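Local structure of histone-lysine N-methyltransferase SETMAR (3BO5) at residues V119-Q129 with R141-V152. The protein methylates histone H3 through its SET domain and, fused to a mariner transposase region, takes part in DNA double-strand break repair. The protein carries 2 engineered substitutions. Residues are numbered along the deposited sequence; the frame is centred on the assembly and turned at random.
Sequences VVQKGLQFHFQ and RTLEFIPKGRFV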
# COMPACT_ATOMS: atom_id res chain seq x y z
N VAL A 119 -5.48 10.11 -8.24
CA VAL A 119 -5.76 8.66 -8.46
C VAL A 119 -5.76 7.98 -7.11
O VAL A 119 -6.84 7.56 -6.68
CB VAL A 119 -4.82 7.99 -9.44
CG1 VAL A 119 -4.93 6.48 -9.41
CG2 VAL A 119 -5.09 8.53 -10.82
N VAL A 120 -4.63 7.86 -6.41
CA VAL A 120 -4.66 7.14 -5.10
C VAL A 120 -5.70 7.76 -4.17
O VAL A 120 -6.46 7.09 -3.44
CB VAL A 120 -3.29 7.22 -4.51
CG1 VAL A 120 -3.23 6.66 -3.06
CG2 VAL A 120 -2.30 6.46 -5.43
N GLN A 121 -5.77 9.08 -4.24
CA GLN A 121 -6.72 9.79 -3.39
C GLN A 121 -8.18 9.43 -3.54
O GLN A 121 -8.96 9.68 -2.59
CB GLN A 121 -6.52 11.32 -3.57
CG GLN A 121 -6.98 11.87 -4.86
CD GLN A 121 -6.41 13.24 -5.04
OE1 GLN A 121 -7.14 14.22 -4.94
NE2 GLN A 121 -5.11 13.32 -5.34
N LYS A 122 -8.56 8.94 -4.73
CA LYS A 122 -9.93 8.55 -5.06
C LYS A 122 -10.38 7.28 -4.34
O LYS A 122 -11.55 6.99 -4.33
CB LYS A 122 -10.07 8.35 -6.57
CG LYS A 122 -9.95 9.64 -7.39
CD LYS A 122 -10.70 10.79 -6.71
CE LYS A 122 -10.95 11.89 -7.72
NZ LYS A 122 -11.00 13.28 -7.12
N GLY A 123 -9.43 6.51 -3.82
CA GLY A 123 -9.79 5.30 -3.04
C GLY A 123 -10.03 4.07 -3.87
O GLY A 123 -9.62 4.00 -5.07
N LEU A 124 -10.67 3.09 -3.24
CA LEU A 124 -10.83 1.75 -3.87
C LEU A 124 -11.76 1.85 -5.03
O LEU A 124 -12.79 2.53 -4.95
CB LEU A 124 -11.41 0.71 -2.89
CG LEU A 124 -10.60 0.53 -1.63
CD1 LEU A 124 -11.07 -0.74 -0.98
CD2 LEU A 124 -9.07 0.43 -1.88
N GLN A 125 -11.43 1.11 -6.08
CA GLN A 125 -12.28 1.12 -7.31
C GLN A 125 -12.72 -0.26 -7.72
O GLN A 125 -13.40 -0.41 -8.78
CB GLN A 125 -11.54 1.78 -8.45
CG GLN A 125 -11.08 3.22 -8.09
CD GLN A 125 -12.25 4.14 -7.89
OE1 GLN A 125 -13.23 4.02 -8.63
NE2 GLN A 125 -12.08 5.18 -7.08
N PHE A 126 -12.31 -1.26 -6.95
CA PHE A 126 -12.69 -2.67 -7.22
C PHE A 126 -13.23 -3.31 -5.97
O PHE A 126 -12.94 -2.86 -4.88
CB PHE A 126 -11.48 -3.44 -7.72
CG PHE A 126 -10.85 -2.83 -8.95
CD1 PHE A 126 -11.46 -3.07 -10.21
CD2 PHE A 126 -9.72 -2.02 -8.86
CE1 PHE A 126 -10.92 -2.48 -11.37
CE2 PHE A 126 -9.15 -1.44 -9.95
CZ PHE A 126 -9.75 -1.64 -11.24
N HIS A 127 -13.98 -4.41 -6.17
CA HIS A 127 -14.49 -5.18 -5.06
C HIS A 127 -13.47 -6.27 -4.72
O HIS A 127 -13.22 -7.16 -5.55
CB HIS A 127 -15.82 -5.80 -5.50
CG HIS A 127 -16.90 -4.80 -5.66
ND1 HIS A 127 -17.05 -4.06 -6.81
CD2 HIS A 127 -17.87 -4.39 -4.81
CE1 HIS A 127 -18.09 -3.25 -6.67
NE2 HIS A 127 -18.59 -3.41 -5.47
N PHE A 128 -12.98 -6.18 -3.50
CA PHE A 128 -12.05 -7.16 -2.99
C PHE A 128 -12.70 -8.05 -2.00
O PHE A 128 -13.83 -7.78 -1.58
CB PHE A 128 -10.90 -6.44 -2.29
CG PHE A 128 -10.23 -5.45 -3.20
CD1 PHE A 128 -9.62 -5.84 -4.37
CD2 PHE A 128 -10.14 -4.10 -2.83
CE1 PHE A 128 -9.01 -4.93 -5.25
CE2 PHE A 128 -9.52 -3.18 -3.71
CZ PHE A 128 -8.96 -3.59 -4.91
N GLN A 129 -12.00 -9.11 -1.60
CA GLN A 129 -12.54 -10.07 -0.63
C GLN A 129 -11.38 -10.59 0.19
O GLN A 129 -10.34 -10.97 -0.40
CB GLN A 129 -13.24 -11.19 -1.38
CG GLN A 129 -13.95 -12.17 -0.54
CD GLN A 129 -14.35 -13.40 -1.33
OE1 GLN A 129 -13.53 -14.23 -1.66
NE2 GLN A 129 -15.63 -13.47 -1.70
N ARG A 141 -8.11 -11.01 -2.20
CA ARG A 141 -8.19 -11.24 -3.64
C ARG A 141 -9.19 -10.27 -4.26
O ARG A 141 -9.96 -9.67 -3.58
CB ARG A 141 -8.55 -12.72 -3.97
CG ARG A 141 -9.95 -13.12 -3.48
CD ARG A 141 -10.17 -14.61 -3.78
NE ARG A 141 -11.32 -15.10 -3.04
CZ ARG A 141 -11.58 -16.41 -2.89
NH1 ARG A 141 -10.74 -17.31 -3.44
NH2 ARG A 141 -12.64 -16.83 -2.23
N THR A 142 -9.04 -10.10 -5.56
CA THR A 142 -10.01 -9.29 -6.26
C THR A 142 -11.18 -10.18 -6.72
O THR A 142 -11.00 -11.35 -7.11
CB THR A 142 -9.37 -8.57 -7.43
OG1 THR A 142 -10.37 -7.78 -8.05
CG2 THR A 142 -8.76 -9.51 -8.48
N LEU A 143 -12.38 -9.62 -6.70
CA LEU A 143 -13.51 -10.35 -7.26
C LEU A 143 -13.79 -9.88 -8.65
O LEU A 143 -14.78 -10.35 -9.27
CB LEU A 143 -14.78 -10.12 -6.42
CG LEU A 143 -14.68 -10.60 -5.00
CD1 LEU A 143 -15.94 -10.24 -4.15
CD2 LEU A 143 -14.35 -12.06 -4.95
N GLU A 144 -12.96 -9.00 -9.16
CA GLU A 144 -13.13 -8.56 -10.54
C GLU A 144 -11.86 -8.27 -11.27
O GLU A 144 -10.78 -8.15 -10.68
CB GLU A 144 -14.02 -7.36 -10.57
CG GLU A 144 -13.64 -6.26 -9.70
CD GLU A 144 -14.69 -5.13 -9.72
OE1 GLU A 144 -15.11 -4.67 -8.65
OE2 GLU A 144 -15.19 -4.78 -10.83
N PHE A 145 -11.95 -8.18 -12.60
CA PHE A 145 -10.78 -7.96 -13.39
C PHE A 145 -10.14 -6.61 -13.03
O PHE A 145 -10.84 -5.61 -12.98
CB PHE A 145 -11.16 -7.92 -14.86
CG PHE A 145 -10.00 -7.94 -15.77
CD1 PHE A 145 -9.34 -9.14 -16.06
CD2 PHE A 145 -9.58 -6.79 -16.38
CE1 PHE A 145 -8.23 -9.14 -16.91
CE2 PHE A 145 -8.49 -6.80 -17.27
CZ PHE A 145 -7.81 -7.97 -17.52
N ILE A 146 -8.82 -6.58 -12.86
CA ILE A 146 -8.12 -5.33 -12.69
C ILE A 146 -7.07 -5.15 -13.81
O ILE A 146 -6.12 -5.88 -13.89
CB ILE A 146 -7.39 -5.32 -11.33
CG1 ILE A 146 -8.40 -5.48 -10.19
CG2 ILE A 146 -6.62 -3.92 -11.17
CD1 ILE A 146 -7.75 -5.62 -8.79
N PRO A 147 -7.26 -4.15 -14.65
CA PRO A 147 -6.27 -3.84 -15.69
C PRO A 147 -4.93 -3.47 -15.13
O PRO A 147 -4.85 -2.76 -14.12
CB PRO A 147 -6.89 -2.62 -16.42
CG PRO A 147 -8.39 -2.78 -16.19
CD PRO A 147 -8.43 -3.25 -14.71
N LYS A 148 -3.89 -3.90 -15.81
CA LYS A 148 -2.52 -3.52 -15.51
C LYS A 148 -2.40 -2.04 -15.31
O LYS A 148 -2.87 -1.25 -16.11
CB LYS A 148 -1.65 -3.89 -16.69
CG LYS A 148 -0.19 -3.57 -16.51
CD LYS A 148 0.67 -4.14 -17.65
CE LYS A 148 2.10 -3.77 -17.42
NZ LYS A 148 3.03 -4.48 -18.35
N GLY A 149 -1.75 -1.66 -14.21
CA GLY A 149 -1.50 -0.28 -13.93
C GLY A 149 -2.50 0.39 -13.03
O GLY A 149 -2.22 1.45 -12.50
N ARG A 150 -3.65 -0.21 -12.84
CA ARG A 150 -4.70 0.40 -12.04
C ARG A 150 -4.37 0.38 -10.55
O ARG A 150 -3.71 -0.56 -10.04
CB ARG A 150 -6.03 -0.32 -12.28
CG ARG A 150 -6.63 0.12 -13.65
CD ARG A 150 -7.12 1.60 -13.71
NE ARG A 150 -8.21 1.83 -12.78
CZ ARG A 150 -9.46 1.40 -12.89
NH1 ARG A 150 -9.84 0.83 -14.03
NH2 ARG A 150 -10.34 1.58 -11.90
N PHE A 151 -4.77 1.44 -9.84
CA PHE A 151 -4.56 1.50 -8.40
C PHE A 151 -5.44 0.47 -7.76
O PHE A 151 -6.64 0.39 -8.03
CB PHE A 151 -4.98 2.91 -7.89
CG PHE A 151 -5.01 3.01 -6.38
CD1 PHE A 151 -3.79 2.89 -5.67
CD2 PHE A 151 -6.21 3.19 -5.71
CE1 PHE A 151 -3.79 2.97 -4.20
CE2 PHE A 151 -6.23 3.23 -4.29
CZ PHE A 151 -5.01 3.15 -3.55
N VAL A 152 -4.84 -0.25 -6.84
CA VAL A 152 -5.54 -1.33 -6.16
C VAL A 152 -5.92 -0.94 -4.72
O VAL A 152 -7.07 -0.81 -4.38
CB VAL A 152 -4.71 -2.60 -6.21
CG1 VAL A 152 -5.34 -3.72 -5.38
CG2 VAL A 152 -4.71 -3.09 -7.70
O HOH W 1 -8.84 -0.01 -6.24
O HOH W 2 -12.95 0.34 -11.55
O HOH W 3 -15.41 -1.89 -9.71
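Phe126 projects from 119-129 into the bend of 141-152, where it meets Glu144, Ile146 and Arg150. CB lies 3.9 Å from Glu144 OE1; CG and CD2 sit beneath Ile146 CG1, which rests over the ring centre in a CH-pi contact, 3.8 Å from the centroid. At the ring edge CD1 meets the Glu144 carboxylate, whose plane is turned 82° from the ring, and CE1 comes near Phe145 O. CE2 has Ile146 CG2 over the same face as CG1, and Phe151 O at the edge. At the tip, CZ reaches Pro147 CD and lies over one face of the Arg150 guanidinium, 3.3 Å from Arg150 NH2. The Arg150 chain bends twice, about CB-CG and CG-CD (chi2 -69°), which turns the guanidinium back to the ring tip, and a water links its NH2 to Gln125 O.

Glu144 OE1 accepts two bonds from His127: from the backbone N, on the anti side, and from ND1 at 2.7 Å, with OE1 almost in the imidazole plane. Beyond this pair the segments enter the antiparallel hairpin of strands 128-132 and 138-142 in the SET domain, with Phe128 and Thr142 as a non-hydrogen-bonded pair and Gln129 and Arg141 as a hydrogen-bonded one. Arg141 NE and NH2 both grip Gln129 OE1, the NE bond 2.7 Å long, and the oxygen lies in the guanidinium plane. Removing both donors, an alanine here would probably leave the Gln129 amide freer to turn and Phe131 without its cation-pi partner.

At the opposite end, toward the pre-SET zinc cluster, Phe151 has CG anti to its backbone N (chi1 171°), which brings the ring under Val120 CA, 4.1 Å from the centroid, while its edge faces Gly123 O.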